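Local coordinates for DUF1116 domain-containing protein (Enterococcus faecalis, PDB 3CLQ) that is of unknown function but belongs to the AllG family and may be related to a subunit of oxamate carbamoyltransferase, at residues Y114-K119 with A127-S132; S132-K137 with L226-Y231; N192-G197 with Y231-T236; T236-A241 with G305-T310. One frame throughout, in Å; residues are numbered along the deposited sequence.

Contact 1: residues Y114-K119 with A127-S132; sequences YVHIIK and AFTNLS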
loop_
_atom_site.group_PDB
_atom_site.type_symbol
_atom_site.label_atom_id
_atom_site.label_comp_id
_atom_site.label_asym_id
_atom_site.label_seq_id
_atom_site.Cartn_x
_atom_site.Cartn_y
_atom_site.Cartn_z
ATOM N N TYR B 114 -26.319 -5.937 0.813
ATOM C CA TYR B 114 -25.872 -4.631 1.254
ATOM C C TYR B 114 -25.056 -3.987 0.153
ATOM O O TYR B 114 -24.333 -4.680 -0.561
ATOM C CB TYR B 114 -25.066 -4.754 2.539
ATOM C CG TYR B 114 -25.941 -4.624 3.734
ATOM C CD1 TYR B 114 -26.725 -5.696 4.159
ATOM C CD2 TYR B 114 -26.039 -3.420 4.413
ATOM C CE1 TYR B 114 -27.589 -5.568 5.262
ATOM C CE2 TYR B 114 -26.882 -3.282 5.514
ATOM C CZ TYR B 114 -27.657 -4.358 5.924
ATOM O OH TYR B 114 -28.493 -4.223 6.994
ATOM N N VAL B 115 -25.196 -2.670 0.007
ATOM C CA VAL B 115 -24.413 -1.895 -0.964
ATOM C C VAL B 115 -23.676 -0.725 -0.297
ATOM O O VAL B 115 -24.140 -0.233 0.725
ATOM C CB VAL B 115 -25.301 -1.351 -2.128
ATOM C CG1 VAL B 115 -25.724 -2.471 -3.051
ATOM C CG2 VAL B 115 -26.532 -0.599 -1.595
ATOM N N HIS B 116 -22.526 -0.314 -0.860
ATOM C CA HIS B 116 -21.853 0.955 -0.492
ATOM C C HIS B 116 -22.751 2.110 -0.891
ATOM O O HIS B 116 -23.305 2.104 -1.981
ATOM C CB HIS B 116 -20.565 1.191 -1.293
ATOM C CG HIS B 116 -19.545 0.110 -1.176
ATOM N ND1 HIS B 116 -19.774 -1.181 -1.602
ATOM C CD2 HIS B 116 -18.260 0.146 -0.758
ATOM C CE1 HIS B 116 -18.684 -1.904 -1.399
ATOM N NE2 HIS B 116 -17.753 -1.122 -0.890
ATOM N N ILE B 117 -22.882 3.120 -0.050
ATOM C CA ILE B 117 -23.557 4.314 -0.503
ATOM C C ILE B 117 -22.511 5.401 -0.651
ATOM O O ILE B 117 -21.927 5.836 0.348
ATOM C CB ILE B 117 -24.584 4.786 0.490
ATOM C CG1 ILE B 117 -25.420 3.613 0.976
ATOM C CG2 ILE B 117 -25.460 5.818 -0.152
ATOM C CD1 ILE B 117 -25.893 3.782 2.406
ATOM N N ILE B 118 -22.291 5.834 -1.886
ATOM C CA ILE B 118 -21.205 6.735 -2.230
ATOM C C ILE B 118 -21.798 7.999 -2.817
ATOM O O ILE B 118 -22.566 7.933 -3.759
ATOM C CB ILE B 118 -20.266 6.076 -3.279
ATOM C CG1 ILE B 118 -19.529 4.887 -2.678
ATOM C CG2 ILE B 118 -19.240 7.059 -3.802
ATOM C CD1 ILE B 118 -18.883 4.035 -3.722
ATOM N N LYS B 119 -21.450 9.153 -2.280
ATOM C CA LYS B 119 -22.149 10.371 -2.648
ATOM C C LYS B 119 -21.137 11.351 -3.169
ATOM O O LYS B 119 -20.074 11.476 -2.600
ATOM C CB LYS B 119 -22.857 10.948 -1.424
ATOM C CG LYS B 119 -23.848 12.052 -1.697
ATOM C CD LYS B 119 -24.640 12.358 -0.416
ATOM C CE LYS B 119 -24.623 13.862 -0.046
ATOM N NZ LYS B 119 -23.257 14.307 0.440
ATOM N N ALA B 127 -23.876 6.989 -6.119
ATOM C CA ALA B 127 -23.775 5.697 -6.790
ATOM C C ALA B 127 -23.807 4.594 -5.750
ATOM O O ALA B 127 -23.687 4.868 -4.555
ATOM C CB ALA B 127 -22.529 5.612 -7.592
ATOM N N PHE B 128 -23.962 3.354 -6.207
ATOM C CA PHE B 128 -24.037 2.201 -5.321
ATOM C C PHE B 128 -23.306 1.000 -5.930
ATOM O O PHE B 128 -23.301 0.838 -7.163
ATOM C CB PHE B 128 -25.504 1.792 -5.161
ATOM C CG PHE B 128 -26.424 2.907 -4.727
ATOM C CD1 PHE B 128 -26.572 3.224 -3.373
ATOM C CD2 PHE B 128 -27.169 3.611 -5.662
ATOM C CE1 PHE B 128 -27.444 4.238 -2.971
ATOM C CE2 PHE B 128 -28.025 4.640 -5.261
ATOM C CZ PHE B 128 -28.162 4.953 -3.911
ATOM N N THR B 129 -22.716 0.154 -5.085
ATOM C CA THR B 129 -22.266 -1.195 -5.490
ATOM C C THR B 129 -22.366 -2.124 -4.330
ATOM O O THR B 129 -22.299 -1.686 -3.194
ATOM C CB THR B 129 -20.785 -1.319 -5.960
ATOM O OG1 THR B 129 -19.967 -0.252 -5.442
ATOM C CG2 THR B 129 -20.704 -1.340 -7.442
ATOM N N ASN B 130 -22.489 -3.414 -4.615
ATOM C CA ASN B 130 -22.526 -4.413 -3.564
ATOM C C ASN B 130 -21.123 -4.622 -3.037
ATOM O O ASN B 130 -20.169 -3.988 -3.503
ATOM C CB ASN B 130 -23.034 -5.744 -4.089
ATOM C CG ASN B 130 -22.036 -6.396 -4.996
ATOM O OD1 ASN B 130 -20.875 -5.999 -5.022
ATOM N ND2 ASN B 130 -22.483 -7.383 -5.772
ATOM N N LEU B 131 -21.026 -5.520 -2.062
ATOM C CA LEU B 131 -19.786 -5.840 -1.400
ATOM C C LEU B 131 -19.134 -7.065 -2.011
ATOM O O LEU B 131 -19.791 -7.912 -2.601
ATOM C CB LEU B 131 -20.039 -6.102 0.077
ATOM C CG LEU B 131 -20.302 -4.879 0.950
ATOM C CD1 LEU B 131 -21.511 -4.105 0.432
ATOM C CD2 LEU B 131 -20.535 -5.331 2.374
ATOM N N SER B 132 -17.823 -7.148 -1.856
ATOM C CA SER B 132 -17.108 -8.368 -2.142
ATOM C C SER B 132 -17.504 -9.442 -1.136
ATOM O O SER B 132 -17.334 -9.279 0.073
ATOM C CB SER B 132 -15.601 -8.111 -2.063
ATOM O OG SER B 132 -14.877 -9.312 -1.860
#
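Hydrogen bonds come first, and two of the four converge on Thr-129 O, which accepts from both the backbone N and the imidazole of His-116. His-116 N is 2.7 Å from Thr-129 O and lies nearly on the continuation of the C=O bond. The ring's ND1 donates to the same Thr-129 O at 3.0 Å, standing well above the carbonyl plane, while the oxygen sits close to the plane of the imidazole. CG of His-116 is anti to its carbonyl carbon (chi1 -57°), a torsion that folds the ring back over the partner strand. Its NE2 is hydrogen-bonded to Thr-236 OG1, so both ring nitrogens are engaged and the ring's rotation is fixed. Further along, Ile-118 and Ala-127 form an antiparallel hydrogen-bonded pair: Ala-127 N reaches Ile-118 O at 2.9 Å, and Ile-118 N returns to Ala-127 O at 3.2 Å.

The two strands, 114-120 and 126-130, make a beta hairpin. Strand 126-130 is at the border of an antiparallel sheet, and 26-33 pairs with the other side of 114-120. A weaker CA-H...O contact also spans the hairpin, from Phe-128 CA to His-116 O at 3.4 Å.

Apolar contacts gather on the Ile-117 and Phe-128 face. Ile-117 CG2, anti to its backbone N, meets Phe-128 CE1 at 3.8 Å, coming at the ring aslant, and Val-115 CG2 reaches Phe-128 CD1 at 4.2 Å. Near the end of the pairing, Leu-131 CD1 comes within 4.2 Å of Tyr-114 CB, while helix 146-168 touches both of these side chains.

Contact 2: residues S132-K137 with L226-Y231; sequences SEQLAK and LGSSDY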
loop_
_atom_site.group_PDB
_atom_site.type_symbol
_atom_site.label_atom_id
_atom_site.label_comp_id
_atom_site.label_asym_id
_atom_site.label_seq_id
_atom_site.Cartn_x
_atom_site.Cartn_y
_atom_site.Cartn_z
ATOM N N SER B 132 -17.823 -7.148 -1.856
ATOM C CA SER B 132 -17.108 -8.368 -2.142
ATOM C C SER B 132 -17.504 -9.442 -1.136
ATOM O O SER B 132 -17.334 -9.279 0.073
ATOM C CB SER B 132 -15.601 -8.111 -2.063
ATOM O OG SER B 132 -14.877 -9.312 -1.860
ATOM N N GLU B 133 -18.060 -10.535 -1.630
ATOM C CA GLU B 133 -18.005 -11.783 -0.886
ATOM C C GLU B 133 -16.526 -12.013 -1.019
ATOM O O GLU B 133 -15.898 -11.335 -1.834
ATOM C CB GLU B 133 -18.799 -12.817 -1.639
ATOM C CG GLU B 133 -20.084 -12.233 -2.186
ATOM C CD GLU B 133 -20.680 -13.065 -3.301
ATOM O OE1 GLU B 133 -20.572 -12.623 -4.471
ATOM O OE2 GLU B 133 -21.250 -14.154 -3.011
ATOM N N GLN B 134 -15.881 -12.866 -0.246
ATOM C CA GLN B 134 -14.413 -12.713 -0.337
ATOM C C GLN B 134 -13.664 -13.911 -0.892
ATOM O O GLN B 134 -12.457 -13.849 -1.096
ATOM C CB GLN B 134 -13.805 -12.212 0.983
ATOM C CG GLN B 134 -13.980 -10.711 1.237
ATOM C CD GLN B 134 -12.737 -9.876 0.858
ATOM O OE1 GLN B 134 -11.769 -9.771 1.626
ATOM N NE2 GLN B 134 -12.767 -9.287 -0.332
ATOM N N LEU B 135 -14.380 -14.998 -1.147
ATOM C CA LEU B 135 -13.726 -16.235 -1.562
ATOM C C LEU B 135 -13.618 -16.374 -3.095
ATOM O O LEU B 135 -13.950 -15.438 -3.842
ATOM C CB LEU B 135 -14.424 -17.457 -0.923
ATOM C CG LEU B 135 -13.889 -17.986 0.428
ATOM C CD1 LEU B 135 -12.651 -18.913 0.256
ATOM C CD2 LEU B 135 -13.602 -16.860 1.448
ATOM N N ALA B 136 -13.118 -17.533 -3.539
ATOM C CA ALA B 136 -13.099 -17.895 -4.951
ATOM C C ALA B 136 -14.425 -18.586 -5.337
ATOM O O ALA B 136 -14.933 -18.384 -6.443
ATOM C CB ALA B 136 -11.915 -18.778 -5.257
ATOM N N LYS B 137 -14.989 -19.388 -4.429
ATOM C CA LYS B 137 -16.324 -19.970 -4.651
ATOM C C LYS B 137 -17.364 -18.918 -4.253
ATOM O O LYS B 137 -17.696 -18.759 -3.075
ATOM C CB LYS B 137 -16.528 -21.272 -3.857
ATOM C CG LYS B 137 -17.590 -22.189 -4.459
ATOM C CD LYS B 137 -18.512 -22.849 -3.405
ATOM C CE LYS B 137 -18.104 -24.298 -3.035
ATOM N NZ LYS B 137 -16.932 -24.386 -2.100
ATOM N N LEU B 226 -12.278 -10.074 6.297
ATOM C CA LEU B 226 -11.754 -8.944 5.564
ATOM C C LEU B 226 -10.341 -9.167 5.023
ATOM O O LEU B 226 -9.980 -8.588 4.001
ATOM C CB LEU B 226 -11.877 -7.651 6.375
ATOM C CG LEU B 226 -13.304 -7.093 6.620
ATOM C CD1 LEU B 226 -13.248 -6.003 7.685
ATOM C CD2 LEU B 226 -14.030 -6.574 5.347
ATOM N N GLY B 227 -9.550 -10.021 5.661
ATOM C CA GLY B 227 -8.234 -10.339 5.124
ATOM C C GLY B 227 -8.149 -11.715 4.469
ATOM O O GLY B 227 -7.057 -12.259 4.276
ATOM N N SER B 228 -9.288 -12.307 4.133
ATOM C CA SER B 228 -9.249 -13.602 3.478
ATOM C C SER B 228 -8.936 -13.400 1.993
ATOM O O SER B 228 -8.563 -14.320 1.267
ATOM C CB SER B 228 -10.569 -14.353 3.680
ATOM O OG SER B 228 -11.651 -13.590 3.180
ATOM N N SER B 229 -9.070 -12.170 1.546
ATOM C CA SER B 229 -8.869 -11.899 0.157
ATOM C C SER B 229 -8.481 -10.453 0.060
ATOM O O SER B 229 -8.891 -9.644 0.875
ATOM C CB SER B 229 -10.166 -12.178 -0.602
ATOM O OG SER B 229 -10.262 -11.426 -1.795
ATOM N N ASP B 230 -7.703 -10.116 -0.949
ATOM C CA ASP B 230 -7.312 -8.727 -1.096
ATOM C C ASP B 230 -8.294 -7.939 -1.964
ATOM O O ASP B 230 -7.993 -6.843 -2.377
ATOM C CB ASP B 230 -5.863 -8.600 -1.574
ATOM C CG ASP B 230 -5.671 -9.096 -2.982
ATOM O OD1 ASP B 230 -4.517 -8.998 -3.512
ATOM O OD2 ASP B 230 -6.673 -9.575 -3.562
ATOM N N TYR B 231 -9.480 -8.481 -2.191
ATOM C CA TYR B 231 -10.410 -7.859 -3.110
ATOM C C TYR B 231 -11.472 -6.965 -2.473
ATOM O O TYR B 231 -12.327 -6.424 -3.157
ATOM C CB TYR B 231 -11.124 -8.940 -3.938
ATOM C CG TYR B 231 -11.943 -8.374 -5.079
ATOM C CD1 TYR B 231 -11.325 -7.674 -6.129
ATOM C CD2 TYR B 231 -13.326 -8.517 -5.099
ATOM C CE1 TYR B 231 -12.067 -7.141 -7.183
ATOM C CE2 TYR B 231 -14.099 -7.981 -6.154
ATOM C CZ TYR B 231 -13.459 -7.297 -7.194
ATOM O OH TYR B 231 -14.211 -6.772 -8.222
#
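The Tyr-231 ring is met by Ser-132 at its edge: Ser-132 OG lies near the ring plane, 3.7 Å from Tyr-231 CD2, and nothing of 132-137 is stacked over a face. The phenol end leads elsewhere, to a hydrogen bond between Tyr-231 OH and Ser-104 OG. The second flat group, the Gln-134 carboxamide, is pushed in among backbone carbonyls of 226-231. As modelled, Gln-134 OE1 is 3.0 Å from Ser-229 O and 3.2 Å from Leu-226 O, an oxygen facing two oxygens, so the amide has probably been built turned over and its individual bonds cannot be relied on.

The chain's course is clearer than the assignment of its amide atoms. Gln-134 has CG anti to its carbonyl carbon and then bends sharply at chi2 (-98°), which brings the amide back along the loop and makes this residue the main filler of the contact. Its CB rests on Ser-228 OG at 3.4 Å, a hydroxyl already hydrogen-bonded to Phe-225 O in the last turn of helix 216-226. Leu-135 adds a looser touch at the solvent-facing side, its CD2 being 4.2 Å from Ser-228 OG.

Ser-229 OG accepts from Tyr-231 N at 3.1 Å, with an N-H...O angle of 150°, and so stiffens the strip of backbone that Gln-134 lies against. Two irregular segments meet here: the loop leaving strand 126-130 on its way to helix 146-168, and the connection from helix 216-226 to helix 234-247, whose Ser-229 to Tyr-231 step is an ST turn.

Contact 3: residues N192-G197 with Y231-T236; sequences NRNVAG and YFSGPT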
loop_
_atom_site.group_PDB
_atom_site.type_symbol
_atom_site.label_atom_id
_atom_site.label_comp_id
_atom_site.label_asym_id
_atom_site.label_seq_id
_atom_site.Cartn_x
_atom_site.Cartn_y
_atom_site.Cartn_z
ATOM N N ASN B 192 -7.474 -4.879 -11.159
ATOM C CA ASN B 192 -6.923 -6.214 -10.926
ATOM C C ASN B 192 -6.130 -6.367 -9.625
ATOM O O ASN B 192 -6.223 -7.390 -8.952
ATOM C CB ASN B 192 -6.039 -6.593 -12.096
ATOM C CG ASN B 192 -6.803 -6.616 -13.407
ATOM O OD1 ASN B 192 -7.622 -7.522 -13.632
ATOM N ND2 ASN B 192 -6.554 -5.616 -14.287
ATOM N N ARG B 193 -5.339 -5.351 -9.278
ATOM C CA ARG B 193 -4.571 -5.372 -8.046
ATOM C C ARG B 193 -5.144 -4.304 -7.100
ATOM O O ARG B 193 -5.127 -3.113 -7.416
ATOM C CB ARG B 193 -3.067 -5.219 -8.327
ATOM C CG ARG B 193 -2.276 -4.472 -7.274
ATOM C CD ARG B 193 -0.754 -4.595 -7.396
ATOM N NE ARG B 193 -0.341 -5.900 -6.903
ATOM C CZ ARG B 193 0.428 -6.138 -5.841
ATOM N NH1 ARG B 193 0.928 -5.159 -5.121
ATOM N NH2 ARG B 193 0.709 -7.386 -5.524
ATOM N N ASN B 194 -5.665 -4.746 -5.952
ATOM C CA ASN B 194 -6.427 -3.882 -5.049
ATOM C C ASN B 194 -5.913 -3.944 -3.626
ATOM O O ASN B 194 -6.580 -3.462 -2.697
ATOM C CB ASN B 194 -7.925 -4.269 -5.055
ATOM C CG ASN B 194 -8.643 -3.834 -6.326
ATOM O OD1 ASN B 194 -8.633 -2.645 -6.680
ATOM N ND2 ASN B 194 -9.270 -4.784 -7.015
ATOM N N VAL B 195 -4.716 -4.515 -3.471
ATOM C CA VAL B 195 -4.159 -4.815 -2.152
ATOM C C VAL B 195 -4.032 -3.577 -1.281
ATOM O O VAL B 195 -4.495 -3.561 -0.117
ATOM C CB VAL B 195 -2.763 -5.503 -2.218
ATOM C CG1 VAL B 195 -2.577 -6.398 -0.972
ATOM C CG2 VAL B 195 -2.633 -6.334 -3.461
ATOM N N ALA B 196 -3.394 -2.551 -1.842
ATOM C CA ALA B 196 -3.131 -1.315 -1.102
ATOM C C ALA B 196 -4.442 -0.659 -0.682
ATOM O O ALA B 196 -4.653 -0.366 0.495
ATOM C CB ALA B 196 -2.327 -0.384 -1.935
ATOM N N GLY B 197 -5.334 -0.472 -1.656
ATOM C CA GLY B 197 -6.645 0.112 -1.412
ATOM C C GLY B 197 -7.405 -0.660 -0.365
ATOM O O GLY B 197 -8.057 -0.077 0.497
ATOM N N TYR B 231 -9.480 -8.481 -2.191
ATOM C CA TYR B 231 -10.410 -7.859 -3.110
ATOM C C TYR B 231 -11.472 -6.965 -2.473
ATOM O O TYR B 231 -12.327 -6.424 -3.157
ATOM C CB TYR B 231 -11.124 -8.940 -3.938
ATOM C CG TYR B 231 -11.943 -8.374 -5.079
ATOM C CD1 TYR B 231 -11.325 -7.674 -6.129
ATOM C CD2 TYR B 231 -13.326 -8.517 -5.099
ATOM C CE1 TYR B 231 -12.067 -7.141 -7.183
ATOM C CE2 TYR B 231 -14.099 -7.981 -6.154
ATOM C CZ TYR B 231 -13.459 -7.297 -7.194
ATOM O OH TYR B 231 -14.211 -6.772 -8.222
ATOM N N PHE B 232 -11.449 -6.814 -1.165
ATOM C CA PHE B 232 -12.532 -6.075 -0.515
ATOM C C PHE B 232 -12.838 -4.646 -1.036
ATOM O O PHE B 232 -13.979 -4.232 -1.036
ATOM C CB PHE B 232 -12.336 -6.037 1.003
ATOM C CG PHE B 232 -13.485 -5.438 1.703
ATOM C CD1 PHE B 232 -14.711 -6.121 1.745
ATOM C CD2 PHE B 232 -13.404 -4.159 2.228
ATOM C CE1 PHE B 232 -15.828 -5.561 2.353
ATOM C CE2 PHE B 232 -14.507 -3.589 2.847
ATOM C CZ PHE B 232 -15.734 -4.295 2.908
ATOM N N SER B 233 -11.840 -3.886 -1.463
ATOM C CA SER B 233 -12.080 -2.521 -1.937
ATOM C C SER B 233 -12.361 -2.414 -3.450
ATOM O O SER B 233 -12.618 -1.313 -3.971
ATOM C CB SER B 233 -10.871 -1.649 -1.602
ATOM O OG SER B 233 -9.769 -2.045 -2.389
ATOM N N GLY B 234 -12.274 -3.543 -4.149
ATOM C CA GLY B 234 -12.504 -3.581 -5.590
ATOM C C GLY B 234 -13.813 -2.912 -5.961
ATOM O O GLY B 234 -13.829 -1.956 -6.737
ATOM N N PRO B 235 -14.934 -3.415 -5.425
ATOM C CA PRO B 235 -16.203 -2.740 -5.662
ATOM C C PRO B 235 -16.174 -1.261 -5.307
ATOM O O PRO B 235 -16.761 -0.430 -6.028
ATOM C CB PRO B 235 -17.177 -3.508 -4.759
ATOM C CG PRO B 235 -16.616 -4.893 -4.785
ATOM C CD PRO B 235 -15.118 -4.657 -4.659
ATOM N N THR B 236 -15.481 -0.934 -4.223
ATOM C CA THR B 236 -15.433 0.429 -3.748
ATOM C C THR B 236 -14.927 1.364 -4.847
ATOM O O THR B 236 -15.467 2.444 -5.056
ATOM C CB THR B 236 -14.560 0.523 -2.490
ATOM O OG1 THR B 236 -14.873 -0.570 -1.613
ATOM C CG2 THR B 236 -14.789 1.838 -1.753
#
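Polar-on-ring contact is where Asn-194 and Tyr-231 meet: Asn-194 ND2 is 3.7 Å from both Tyr-231 CD1 and CE1, approaching the ring obliquely. The two side chains run side by side in the same direction, with amide and ring planes 61° apart. The amide has another tie, as ND2 also makes a weak hydrogen bond to His-191 O.

Van der Waals contacts surround this pair. Asn-194 CG is 3.9 Å from Gly-234 CA, and that same CA lies over one face of the Tyr-231 ring, offset toward the rim. Gly-234 has no side chain to intervene, so amide, glycine backbone and ring can come together in one close group.

Two helix starts are brought together by these contacts. Asn-194 occupies the N-cap position of helix 195-210, though its side chain makes no capping bond. On the other side a type I turn from Tyr-231 to Gly-234, closed by Gly-234 N to Tyr-231 O at 3.0 Å, leads straight into helix 234-247.

Hydroxyl-to-backbone contacts complete the interface. Ser-233 places OG between its backbone N and carbonyl carbon (chi1 69°), which aims it at the first turn of helix 195-210. There OG lies 3.4 Å from Gly-197 C and 3.5 Å from Asn-194 O, against a glycine that leaves it space to approach. Ser-233 OG and Ser-198 OG, the latter one residue beyond Gly-197, are hydrogen-bonded. On the far side of this helix start, Val-195 and Ala-196 pack on Met-186 of the second subunit.

Contact 4: residues T236-A241 with G305-T310; sequences TWMGAA and GDSAIT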
loop_
_atom_site.group_PDB
_atom_site.type_symbol
_atom_site.label_atom_id
_atom_site.label_comp_id
_atom_site.label_asym_id
_atom_site.label_seq_id
_atom_site.Cartn_x
_atom_site.Cartn_y
_atom_site.Cartn_z
ATOM N N THR B 236 -15.481 -0.934 -4.223
ATOM C CA THR B 236 -15.433 0.429 -3.748
ATOM C C THR B 236 -14.927 1.364 -4.847
ATOM O O THR B 236 -15.467 2.444 -5.056
ATOM C CB THR B 236 -14.560 0.523 -2.490
ATOM O OG1 THR B 236 -14.873 -0.570 -1.613
ATOM C CG2 THR B 236 -14.789 1.838 -1.753
ATOM N N TRP B 237 -13.912 0.952 -5.586
ATOM C CA TRP B 237 -13.400 1.843 -6.610
ATOM C C TRP B 237 -14.344 1.950 -7.812
ATOM O O TRP B 237 -14.457 2.998 -8.437
ATOM C CB TRP B 237 -11.991 1.424 -7.017
ATOM C CG TRP B 237 -11.100 1.158 -5.815
ATOM C CD1 TRP B 237 -10.325 0.034 -5.585
ATOM C CD2 TRP B 237 -10.912 2.007 -4.675
ATOM N NE1 TRP B 237 -9.660 0.144 -4.379
ATOM C CE2 TRP B 237 -9.999 1.343 -3.797
ATOM C CE3 TRP B 237 -11.399 3.273 -4.316
ATOM C CZ2 TRP B 237 -9.569 1.911 -2.585
ATOM C CZ3 TRP B 237 -10.996 3.825 -3.111
ATOM C CH2 TRP B 237 -10.081 3.140 -2.253
HETATM N N MSE B 238 -15.049 0.876 -8.109
HETATM C CA MSE B 238 -16.019 0.901 -9.198
HETATM C C MSE B 238 -17.043 1.954 -8.874
HETATM O O MSE B 238 -17.437 2.765 -9.731
HETATM C CB MSE B 238 -16.687 -0.470 -9.389
HETATM C CG MSE B 238 -15.723 -1.509 -9.948
HETATM SE SE MSE B 238 -16.337 -3.368 -9.908
HETATM C CE MSE B 238 -14.605 -4.260 -10.227
ATOM N N GLY B 239 -17.435 1.960 -7.606
ATOM C CA GLY B 239 -18.489 2.846 -7.135
ATOM C C GLY B 239 -18.030 4.283 -7.178
ATOM O O GLY B 239 -18.809 5.178 -7.541
ATOM N N ALA B 240 -16.764 4.487 -6.805
ATOM C CA ALA B 240 -16.125 5.775 -6.898
ATOM C C ALA B 240 -16.184 6.263 -8.326
ATOM O O ALA B 240 -16.706 7.349 -8.591
ATOM C CB ALA B 240 -14.696 5.662 -6.472
ATOM N N ALA B 241 -15.652 5.456 -9.240
ATOM C CA ALA B 241 -15.635 5.819 -10.663
ATOM C C ALA B 241 -17.047 6.095 -11.220
ATOM O O ALA B 241 -17.263 7.051 -11.979
ATOM C CB ALA B 241 -14.925 4.755 -11.485
ATOM N N GLY B 305 -18.731 -7.898 -16.714
ATOM C CA GLY B 305 -18.699 -7.151 -15.460
ATOM C C GLY B 305 -18.800 -5.646 -15.638
ATOM O O GLY B 305 -18.679 -5.144 -16.746
ATOM N N ASP B 306 -19.017 -4.908 -14.559
ATOM C CA ASP B 306 -19.063 -3.464 -14.692
ATOM C C ASP B 306 -17.710 -2.815 -14.375
ATOM O O ASP B 306 -17.553 -1.594 -14.451
ATOM C CB ASP B 306 -20.178 -2.880 -13.835
ATOM C CG ASP B 306 -21.551 -3.118 -14.426
ATOM O OD1 ASP B 306 -22.509 -3.202 -13.630
ATOM O OD2 ASP B 306 -21.688 -3.237 -15.675
ATOM N N SER B 307 -16.724 -3.653 -14.067
ATOM C CA SER B 307 -15.441 -3.188 -13.560
ATOM C C SER B 307 -14.706 -2.299 -14.532
ATOM O O SER B 307 -13.707 -1.706 -14.172
ATOM C CB SER B 307 -14.552 -4.380 -13.203
ATOM O OG SER B 307 -14.623 -5.365 -14.223
ATOM N N ALA B 308 -15.184 -2.224 -15.764
ATOM C CA ALA B 308 -14.501 -1.474 -16.799
ATOM C C ALA B 308 -14.798 0.008 -16.660
ATOM O O ALA B 308 -14.331 0.816 -17.451
ATOM C CB ALA B 308 -14.929 -1.972 -18.172
ATOM N N ILE B 309 -15.582 0.370 -15.653
ATOM C CA ILE B 309 -15.899 1.769 -15.422
ATOM C C ILE B 309 -14.601 2.405 -14.945
ATOM O O ILE B 309 -14.337 3.594 -15.088
ATOM C CB ILE B 309 -17.001 1.918 -14.346
ATOM C CG1 ILE B 309 -17.482 3.364 -14.274
ATOM C CG2 ILE B 309 -16.543 1.379 -12.975
ATOM C CD1 ILE B 309 -18.504 3.689 -15.322
ATOM N N THR B 310 -13.807 1.552 -14.350
ATOM C CA THR B 310 -12.494 1.851 -13.882
ATOM C C THR B 310 -11.570 2.450 -14.980
ATOM O O THR B 310 -11.025 3.538 -14.831
ATOM C CB THR B 310 -11.965 0.535 -13.270
ATOM O OG1 THR B 310 -12.467 0.421 -11.920
ATOM C CG2 THR B 310 -10.497 0.466 -13.278
#
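Helix 234-247 packs here, through Met-238 and Ala-241, against the start of helix 309-313 and the type I turn from Asp-306 to Ile-309 that leads into it. Met-238 is a selenomethionine whose CG is anti to its carbonyl carbon (chi1 -70°) and whose chain then runs extended, carrying the selenium to the turn. SE lies 3.8 Å from Ser-307 CA; the methyl beyond it is modelled too near Ser-307 CB, and its exact position is doubtful.

Ile-309 lies against both Met-238 and Ala-241, which are one helical turn apart. With CG1 anti to the backbone N (chi1 -171°), its two branches spread over the helix: CG2 is 3.6 Å from Met-238 O and 4.0 Å from Met-238 CB, and CG1 is 4.0 Å from Ala-241 CB. The small Ala-241 methyl also sits 3.8 Å from Ile-309 O, letting the backbones draw near. No hydrogen bond links the segments; Thr-310 adds a looser contact, OG1 to Met-238 CG at 4.3 Å.

Around this buried site, Gly-305 bonds through its backbone to Arg-262 of strand 257-263, and Asp-306 takes Gly-103 N and Gly-50 N on its two carboxylate oxygens. Trp-237, turned to another side of the helix, packs on helix 176-183.

Helix 234-247 is the common element: contacts 3 and 4 both use it, at its start and its middle, and the hairpin of contact 1 lies against it through His-116 to Thr-236 and Ile-118 to Gly-239. Contact 4 is deepest, its centre about 2 Å from the centre of the chain, and is mainly van der Waals, with no hydrogen bond across. Contacts 1 and 3 are also buried, but one is held by strand hydrogen bonds and the other by close polar and glycine packing without any bond across. Contact 2, about 16 Å from the chain centre, is partly exposed and centred on a glutamine, with serines and the Tyr-231 ring. Tyr-231 belongs to contacts 2 and 3, and its side chain reaches Met-238 of contact 4, whose terminal methyl is uncertain.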